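Local coordinates for PppA (Pseudomonas aeruginosa, PDB 6JKV), which probably dephosphorylates phosphoserine and phosphothreonine residues as a manganese-binding PP2C-family phosphatase that regulates type VI secretion, at residues A[67-76]-A[114-123]; A[27-35]-A[48-57]. One frame throughout, in Å; residues are numbered along the deposited sequence.

Contact 1: A[67-76]-A[114-123]; sequences AAGDFVSSLI and RGVSVMGSTL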
loop_
_atom_site.group_PDB
_atom_site.type_symbol
_atom_site.label_atom_id
_atom_site.label_comp_id
_atom_site.label_asym_id
_atom_site.label_seq_id
_atom_site.Cartn_x
_atom_site.Cartn_y
_atom_site.Cartn_z
ATOM N N ALA A 67 4.762 17.688 7.273
ATOM C CA ALA A 67 5.649 18.363 6.296
ATOM C C ALA A 67 6.806 17.449 5.877
ATOM O O ALA A 67 7.685 17.933 5.130
ATOM C CB ALA A 67 6.177 19.670 6.848
ATOM N N ALA A 68 6.831 16.195 6.338
ATOM C CA ALA A 68 7.891 15.224 5.990
ATOM C C ALA A 68 7.257 13.939 5.453
ATOM O O ALA A 68 7.358 13.694 4.242
ATOM C CB ALA A 68 8.782 14.963 7.178
ATOM N N GLY A 69 6.624 13.147 6.318
ATOM C CA GLY A 69 6.029 11.859 5.919
ATOM C C GLY A 69 4.890 12.062 4.942
ATOM O O GLY A 69 4.885 11.399 3.894
ATOM N N ASP A 70 3.963 12.966 5.266
ATOM C CA ASP A 70 2.779 13.242 4.413
ATOM C C ASP A 70 3.243 13.888 3.104
ATOM O O ASP A 70 2.642 13.592 2.051
ATOM C CB ASP A 70 1.732 14.084 5.142
ATOM C CG ASP A 70 2.268 15.327 5.831
ATOM O OD1 ASP A 70 3.503 15.540 5.824
ATOM O OD2 ASP A 70 1.432 16.065 6.393
ATOM N N PHE A 71 4.276 14.728 3.163
ATOM C CA PHE A 71 4.935 15.296 1.962
ATOM C C PHE A 71 5.322 14.165 1.001
ATOM O O PHE A 71 4.978 14.235 -0.197
ATOM C CB PHE A 71 6.153 16.125 2.363
ATOM C CG PHE A 71 7.155 16.350 1.259
ATOM C CD1 PHE A 71 6.845 17.155 0.178
ATOM C CD2 PHE A 71 8.405 15.752 1.301
ATOM C CE1 PHE A 71 7.767 17.361 -0.836
ATOM C CE2 PHE A 71 9.323 15.951 0.283
ATOM C CZ PHE A 71 9.006 16.762 -0.783
ATOM N N VAL A 72 6.009 13.139 1.499
ATOM C CA VAL A 72 6.526 12.035 0.638
ATOM C C VAL A 72 5.349 11.184 0.146
ATOM O O VAL A 72 5.320 10.841 -1.043
ATOM C CB VAL A 72 7.576 11.185 1.373
ATOM C CG1 VAL A 72 8.079 10.064 0.488
ATOM C CG2 VAL A 72 8.747 12.024 1.858
ATOM N N SER A 73 4.406 10.846 1.023
ATOM C CA SER A 73 3.283 9.939 0.665
ATOM C C SER A 73 2.389 10.619 -0.376
ATOM O O SER A 73 1.973 9.934 -1.322
ATOM C CB SER A 73 2.508 9.468 1.885
ATOM O OG SER A 73 1.833 10.529 2.550
ATOM N N SER A 74 2.144 11.926 -0.234
ATOM C CA SER A 74 1.302 12.697 -1.179
ATOM C C SER A 74 2.047 12.845 -2.507
ATOM O O SER A 74 1.389 12.709 -3.557
ATOM C CB SER A 74 0.869 14.020 -0.611
ATOM O OG SER A 74 1.971 14.706 -0.065
ATOM N N LEU A 75 3.361 13.095 -2.467
ATOM C CA LEU A 75 4.202 13.192 -3.693
ATOM C C LEU A 75 4.136 11.859 -4.451
ATOM O O LEU A 75 4.080 11.870 -5.695
ATOM C CB LEU A 75 5.650 13.546 -3.334
ATOM C CG LEU A 75 6.605 13.609 -4.530
ATOM C CD1 LEU A 75 6.129 14.625 -5.557
ATOM C CD2 LEU A 75 8.030 13.922 -4.093
ATOM N N ILE A 76 4.162 10.746 -3.724
ATOM C CA ILE A 76 4.025 9.396 -4.329
ATOM C C ILE A 76 2.698 9.327 -5.090
ATOM O O ILE A 76 2.716 8.980 -6.287
ATOM C CB ILE A 76 4.129 8.301 -3.254
ATOM C CG1 ILE A 76 5.583 8.031 -2.865
ATOM C CG2 ILE A 76 3.426 7.033 -3.701
ATOM C CD1 ILE A 76 5.723 7.191 -1.622
ATOM N N ARG A 114 17.158 19.910 3.904
ATOM C CA ARG A 114 16.574 20.319 5.205
ATOM C C ARG A 114 17.462 19.836 6.360
ATOM O O ARG A 114 17.435 20.464 7.432
ATOM C CB ARG A 114 15.138 19.810 5.336
ATOM C CG ARG A 114 14.173 20.398 4.316
ATOM C CD ARG A 114 12.739 20.122 4.714
ATOM N NE ARG A 114 11.818 20.114 3.586
ATOM C CZ ARG A 114 10.555 19.690 3.638
ATOM N NH1 ARG A 114 10.052 19.221 4.770
ATOM N NH2 ARG A 114 9.805 19.718 2.548
ATOM N N GLY A 115 18.237 18.771 6.150
ATOM C CA GLY A 115 19.100 18.186 7.191
ATOM C C GLY A 115 18.317 17.337 8.177
ATOM O O GLY A 115 18.837 17.100 9.273
ATOM N N VAL A 116 17.117 16.886 7.810
ATOM C CA VAL A 116 16.253 16.074 8.712
ATOM C C VAL A 116 16.759 14.630 8.688
ATOM O O VAL A 116 17.323 14.201 7.661
ATOM C CB VAL A 116 14.760 16.146 8.333
ATOM C CG1 VAL A 116 14.300 17.579 8.122
ATOM C CG2 VAL A 116 14.445 15.283 7.121
ATOM N N SER A 117 16.520 13.903 9.777
ATOM C CA SER A 117 16.885 12.473 9.916
ATOM C C SER A 117 15.833 11.581 9.254
ATOM O O SER A 117 16.229 10.587 8.633
ATOM C CB SER A 117 17.080 12.115 11.361
ATOM O OG SER A 117 18.222 12.772 11.891
ATOM N N VAL A 118 14.552 11.934 9.361
ATOM C CA VAL A 118 13.435 11.074 8.860
ATOM C C VAL A 118 12.628 11.844 7.816
ATOM O O VAL A 118 12.048 12.892 8.161
ATOM C CB VAL A 118 12.528 10.581 10.001
ATOM C CG1 VAL A 118 11.577 9.500 9.508
ATOM C CG2 VAL A 118 13.337 10.078 11.184
ATOM N N MET A 119 12.589 11.321 6.593
ATOM C CA MET A 119 11.704 11.827 5.519
ATOM C C MET A 119 11.552 10.723 4.473
ATOM O O MET A 119 12.465 10.514 3.659
ATOM C CB MET A 119 12.263 13.102 4.884
ATOM C CG MET A 119 11.368 13.678 3.788
ATOM S SD MET A 119 11.979 15.230 3.090
ATOM C CE MET A 119 11.804 16.346 4.479
ATOM N N GLY A 120 10.440 10.004 4.525
ATOM C CA GLY A 120 10.198 8.922 3.571
ATOM C C GLY A 120 8.779 8.420 3.635
ATOM O O GLY A 120 7.944 8.994 4.359
ATOM N N SER A 121 8.517 7.360 2.891
ATOM C CA SER A 121 7.197 6.706 2.871
ATOM C C SER A 121 7.345 5.314 2.282
ATOM O O SER A 121 8.100 5.136 1.317
ATOM C CB SER A 121 6.180 7.519 2.110
ATOM O OG SER A 121 4.971 6.789 1.944
ATOM N N THR A 122 6.646 4.358 2.875
ATOM C CA THR A 122 6.473 3.023 2.272
ATOM C C THR A 122 5.595 3.174 1.029
ATOM O O THR A 122 4.962 4.242 0.820
ATOM C CB THR A 122 5.868 2.033 3.269
ATOM O OG1 THR A 122 4.465 2.304 3.268
ATOM C CG2 THR A 122 6.463 2.169 4.656
ATOM N N LEU A 123 5.561 2.131 0.220
ATOM C CA LEU A 123 4.636 2.072 -0.921
ATOM C C LEU A 123 4.168 0.641 -1.113
ATOM O O LEU A 123 4.987 -0.262 -0.988
ATOM C CB LEU A 123 5.328 2.582 -2.185
ATOM C CG LEU A 123 4.472 2.422 -3.436
ATOM C CD1 LEU A 123 4.323 3.740 -4.165
ATOM C CD2 LEU A 123 5.025 1.339 -4.343
#
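In the PP2C fold, helix 69-82 lies over the start of strand 120-129, and its first turns meet the chain that leads into that strand from helix 89-114. Val72 straddles the strand: CG1 reaches Ser121 CB at 3.6 Å, while CG2 rests on Met119 CG at 3.7 Å. The two backbones come close at the first turn of the helix, where Gly69 CA is 3.8 Å from Gly120 O. With CG anti to its backbone N (chi1 -179°) and the chain bent only at chi3, Met119 carries its sulfur up to the Phe71 ring in an oblique Met-aromatic contact, Met119 SD to Phe71 CE2 3.9 Å. Arg114 arrives over one face of the same ring with NH2, too far for more than a weak cation-pi attraction. The bond that holds Arg114 goes to the backbone: Arg114 NH1 donates to Ala67 O at 2.7 Å, with an N-H...O angle of 162°; the oxygen lies near the guanidinium plane, and the donor is tilted 29° from the carbonyl plane. NE of Arg114 forms a salt bridge with Glu110 of helix 89-114. One turn on, Ile76 CD1 covers Ser121 OG, whose hydroxyl turns back to its own chain and donates to Thr122 O at 2.8 Å. Ile76 CG2 and Leu123 CD1 are squeezed to 3.4 Å. Thr122 points to the other side of the strand, where its OG1 bonds with Ser141 and with the backbone N of Asp61, a manganese ligand. The arrangement is a helix packed on the outer side of one sheet of the PP2C beta sandwich, close to the end that carries the manganese ions.

Contact 2: A[27-35]-A[48-57]; sequences SYYRSASYS and SLDAPEAGLW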
loop_
_atom_site.group_PDB
_atom_site.type_symbol
_atom_site.label_atom_id
_atom_site.label_comp_id
_atom_site.label_asym_id
_atom_site.label_seq_id
_atom_site.Cartn_x
_atom_site.Cartn_y
_atom_site.Cartn_z
ATOM N N SER A 27 -13.711 -8.772 -16.323
ATOM C CA SER A 27 -14.408 -7.676 -17.043
ATOM C C SER A 27 -14.137 -6.318 -16.386
ATOM O O SER A 27 -13.889 -5.353 -17.130
ATOM C CB SER A 27 -15.894 -7.933 -17.105
ATOM O OG SER A 27 -16.179 -9.169 -17.734
ATOM N N TYR A 28 -14.216 -6.230 -15.058
ATOM C CA TYR A 28 -14.398 -4.945 -14.336
ATOM C C TYR A 28 -13.722 -5.007 -12.972
ATOM O O TYR A 28 -13.667 -6.089 -12.366
ATOM C CB TYR A 28 -15.892 -4.650 -14.184
ATOM C CG TYR A 28 -16.244 -3.331 -13.541
ATOM C CD1 TYR A 28 -16.150 -2.141 -14.254
ATOM C CD2 TYR A 28 -16.697 -3.267 -12.230
ATOM C CE1 TYR A 28 -16.495 -0.928 -13.680
ATOM C CE2 TYR A 28 -17.037 -2.058 -11.641
ATOM C CZ TYR A 28 -16.934 -0.884 -12.367
ATOM O OH TYR A 28 -17.280 0.303 -11.791
ATOM N N TYR A 29 -13.233 -3.857 -12.514
ATOM C CA TYR A 29 -12.611 -3.680 -11.184
ATOM C C TYR A 29 -13.397 -2.619 -10.415
ATOM O O TYR A 29 -13.525 -1.509 -10.921
ATOM C CB TYR A 29 -11.142 -3.292 -11.329
ATOM C CG TYR A 29 -10.239 -4.431 -11.736
ATOM C CD1 TYR A 29 -9.781 -5.346 -10.800
ATOM C CD2 TYR A 29 -9.865 -4.611 -13.060
ATOM C CE1 TYR A 29 -8.953 -6.399 -11.159
ATOM C CE2 TYR A 29 -9.053 -5.668 -13.439
ATOM C CZ TYR A 29 -8.599 -6.566 -12.487
ATOM O OH TYR A 29 -7.808 -7.596 -12.901
ATOM N N ARG A 30 -13.959 -3.006 -9.269
ATOM C CA ARG A 30 -14.551 -2.092 -8.263
ATOM C C ARG A 30 -13.511 -1.840 -7.186
ATOM O O ARG A 30 -12.789 -2.786 -6.843
ATOM C CB ARG A 30 -15.747 -2.710 -7.541
ATOM C CG ARG A 30 -17.097 -2.318 -8.100
ATOM C CD ARG A 30 -18.185 -2.556 -7.075
ATOM N NE ARG A 30 -19.456 -2.913 -7.696
ATOM C CZ ARG A 30 -20.419 -2.061 -8.024
ATOM N NH1 ARG A 30 -20.289 -0.769 -7.803
ATOM N NH2 ARG A 30 -21.526 -2.508 -8.583
ATOM N N SER A 31 -13.479 -0.633 -6.632
ATOM C CA SER A 31 -12.491 -0.287 -5.591
ATOM C C SER A 31 -13.052 0.790 -4.676
ATOM O O SER A 31 -13.949 1.538 -5.087
ATOM C CB SER A 31 -11.175 0.134 -6.210
ATOM O OG SER A 31 -11.347 1.255 -7.066
ATOM N N ALA A 32 -12.516 0.841 -3.468
ATOM C CA ALA A 32 -12.848 1.860 -2.456
ATOM C C ALA A 32 -11.663 1.981 -1.504
ATOM O O ALA A 32 -10.943 0.985 -1.302
ATOM C CB ALA A 32 -14.117 1.499 -1.714
ATOM N N SER A 33 -11.478 3.171 -0.948
ATOM C CA SER A 33 -10.393 3.477 0.005
ATOM C C SER A 33 -10.973 4.265 1.170
ATOM O O SER A 33 -11.925 5.048 0.963
ATOM C CB SER A 33 -9.291 4.252 -0.643
ATOM O OG SER A 33 -9.710 5.592 -0.844
ATOM N N TYR A 34 -10.412 4.045 2.350
ATOM C CA TYR A 34 -10.758 4.806 3.569
ATOM C C TYR A 34 -9.529 4.842 4.469
ATOM O O TYR A 34 -8.850 3.817 4.613
ATOM C CB TYR A 34 -11.964 4.194 4.277
ATOM C CG TYR A 34 -12.484 5.008 5.432
ATOM C CD1 TYR A 34 -12.674 6.375 5.324
ATOM C CD2 TYR A 34 -12.803 4.408 6.639
ATOM C CE1 TYR A 34 -13.151 7.124 6.388
ATOM C CE2 TYR A 34 -13.301 5.141 7.706
ATOM C CZ TYR A 34 -13.449 6.509 7.589
ATOM O OH TYR A 34 -13.940 7.255 8.624
ATOM N N SER A 35 -9.244 6.019 5.018
ATOM C CA SER A 35 -8.104 6.253 5.933
ATOM C C SER A 35 -8.614 6.955 7.185
ATOM O O SER A 35 -9.612 7.681 7.112
ATOM C CB SER A 35 -6.999 7.048 5.266
ATOM O OG SER A 35 -5.828 7.055 6.069
ATOM N N SER A 48 -3.306 7.497 -0.056
ATOM C CA SER A 48 -3.795 6.449 -0.972
ATOM C C SER A 48 -4.182 7.083 -2.299
ATOM O O SER A 48 -4.473 8.277 -2.334
ATOM C CB SER A 48 -4.926 5.660 -0.360
ATOM O OG SER A 48 -6.086 6.457 -0.222
ATOM N N LEU A 49 -4.141 6.271 -3.352
ATOM C CA LEU A 49 -4.661 6.622 -4.686
ATOM C C LEU A 49 -5.602 5.505 -5.139
ATOM O O LEU A 49 -5.162 4.339 -5.256
ATOM C CB LEU A 49 -3.512 6.810 -5.675
ATOM C CG LEU A 49 -3.987 7.053 -7.105
ATOM C CD1 LEU A 49 -4.570 8.455 -7.224
ATOM C CD2 LEU A 49 -2.879 6.829 -8.122
ATOM N N ASP A 50 -6.858 5.861 -5.385
ATOM C CA ASP A 50 -7.895 4.930 -5.877
ATOM C C ASP A 50 -8.228 5.324 -7.318
ATOM O O ASP A 50 -9.164 6.107 -7.511
ATOM C CB ASP A 50 -9.101 4.956 -4.938
ATOM C CG ASP A 50 -10.190 3.978 -5.332
ATOM O OD1 ASP A 50 -9.852 2.928 -5.924
ATOM O OD2 ASP A 50 -11.375 4.270 -5.058
ATOM N N ALA A 51 -7.464 4.824 -8.291
ATOM C CA ALA A 51 -7.614 5.197 -9.715
ATOM C C ALA A 51 -7.942 3.949 -10.529
ATOM O O ALA A 51 -7.143 3.510 -11.360
ATOM C CB ALA A 51 -6.374 5.901 -10.223
ATOM N N PRO A 52 -9.143 3.356 -10.351
ATOM C CA PRO A 52 -9.532 2.207 -11.170
ATOM C C PRO A 52 -9.682 2.592 -12.647
ATOM O O PRO A 52 -9.602 1.717 -13.467
ATOM C CB PRO A 52 -10.875 1.768 -10.568
ATOM C CG PRO A 52 -11.426 3.025 -9.930
ATOM C CD PRO A 52 -10.212 3.772 -9.424
ATOM N N GLU A 53 -9.862 3.884 -12.939
ATOM C CA GLU A 53 -9.914 4.411 -14.329
ATOM C C GLU A 53 -8.549 4.251 -15.012
ATOM O O GLU A 53 -8.514 4.345 -16.255
ATOM C CB GLU A 53 -10.379 5.871 -14.364
ATOM C CG GLU A 53 -9.386 6.876 -13.795
ATOM C CD GLU A 53 -9.443 7.068 -12.287
ATOM O OE1 GLU A 53 -10.102 6.260 -11.587
ATOM O OE2 GLU A 53 -8.815 8.029 -11.809
ATOM N N ALA A 54 -7.471 4.046 -14.246
ATOM C CA ALA A 54 -6.108 3.787 -14.768
ATOM C C ALA A 54 -5.640 2.381 -14.382
ATOM O O ALA A 54 -4.449 2.057 -14.636
ATOM C CB ALA A 54 -5.142 4.836 -14.256
ATOM N N GLY A 55 -6.529 1.580 -13.792
ATOM C CA GLY A 55 -6.188 0.257 -13.235
ATOM C C GLY A 55 -5.094 0.357 -12.188
ATOM O O GLY A 55 -4.232 -0.507 -12.178
ATOM N N LEU A 56 -5.132 1.384 -11.339
ATOM C CA LEU A 56 -4.045 1.686 -10.376
ATOM C C LEU A 56 -4.629 1.899 -8.987
ATOM O O LEU A 56 -5.607 2.661 -8.852
ATOM C CB LEU A 56 -3.282 2.938 -10.806
ATOM C CG LEU A 56 -2.013 3.215 -9.998
ATOM C CD1 LEU A 56 -1.046 2.047 -10.091
ATOM C CD2 LEU A 56 -1.342 4.489 -10.486
ATOM N N TRP A 57 -4.029 1.247 -7.996
ATOM C CA TRP A 57 -4.406 1.393 -6.570
ATOM C C TRP A 57 -3.133 1.447 -5.740
ATOM O O TRP A 57 -2.274 0.579 -5.919
ATOM C CB TRP A 57 -5.332 0.256 -6.144
ATOM C CG TRP A 57 -6.525 0.160 -7.038
ATOM C CD1 TRP A 57 -7.690 0.856 -6.926
ATOM C CD2 TRP A 57 -6.657 -0.661 -8.209
ATOM N NE1 TRP A 57 -8.544 0.517 -7.941
ATOM C CE2 TRP A 57 -7.939 -0.422 -8.736
ATOM C CE3 TRP A 57 -5.824 -1.580 -8.848
ATOM C CZ2 TRP A 57 -8.408 -1.076 -9.874
ATOM C CZ3 TRP A 57 -6.289 -2.227 -9.974
ATOM C CH2 TRP A 57 -7.558 -1.971 -10.482
HETATM O O HOH W 1 -7.737 7.446 -1.924
HETATM O O HOH W 2 -12.214 5.300 -3.036
#
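Ser31 holds its OG between its backbone N and carbonyl carbon (chi1 59°), and Asp50 swings its carboxylate away from its own backbone N (chi1 -177°), so that hydroxyl and carboxylate meet between strands 29-36 and 46-51. Ser31 OG donates to the syn lone pair of Asp50 OD1 over a very short 2.5 Å. Ser31 OG also accepts a weak bond from Trp57 NE1, 3.0 Å away with an N-H...O angle of 142°, and it lies near the indole plane at the ring's edge. Pro52 closes in from the neighbouring turn, its CG 3.4 Å from Ser31 OG. Farther along the indole, Tyr29 lays its CB against CZ2 of Trp57 at 3.8 Å; the two aromatic rings meet obliquely. Tyr29 OH is bound by Gly130 O, while Leu257 and Val259 of strand 254-261 also pack on the tryptophan. Toward the other end of the contact, water takes over. Ser33 OG and Ser48 OG are 3.8 Å apart and share one water, which is 2.6 Å from Ser48 OG. A second water accepts a weak bond from Ser33 N and lies close to Asp50 OD2, too close for that bond to be taken at face value. These strands are edges of different sheets, running nearly antiparallel; the axes of 29-35 and 48-51 approach to 7.4 Å, and side chains and water span the gap. Polar groups thus join the sheets along this margin, with Ser31 relaying from indole N-H to carboxylate; its hydroxyl would probably help to stabilise a negative charge on Asp50.

In the fold
Contacts 1 and 2 belong to different layers of one sandwich: contact 1 sets a helix on the sheet that contains strands 56-63 and 120-129, whereas contact 2 ties the margin of that sheet to strand 29-36 of the other. Strand 56-63 connects them, beginning in contact 2 and leading past the manganese ligands Asp61 and Gly62 to helix 69-82. Their centres are 23 Å apart, and their nearest atoms, about 6 Å apart, do not touch. Contact 1 lies nearer the metals: the side chain of Thr122 is about 7 Å from a manganese ion, against about 13 Å for that of Ser48 in contact 2. Asp214 and Asp252 complete the protein ligands of one manganese.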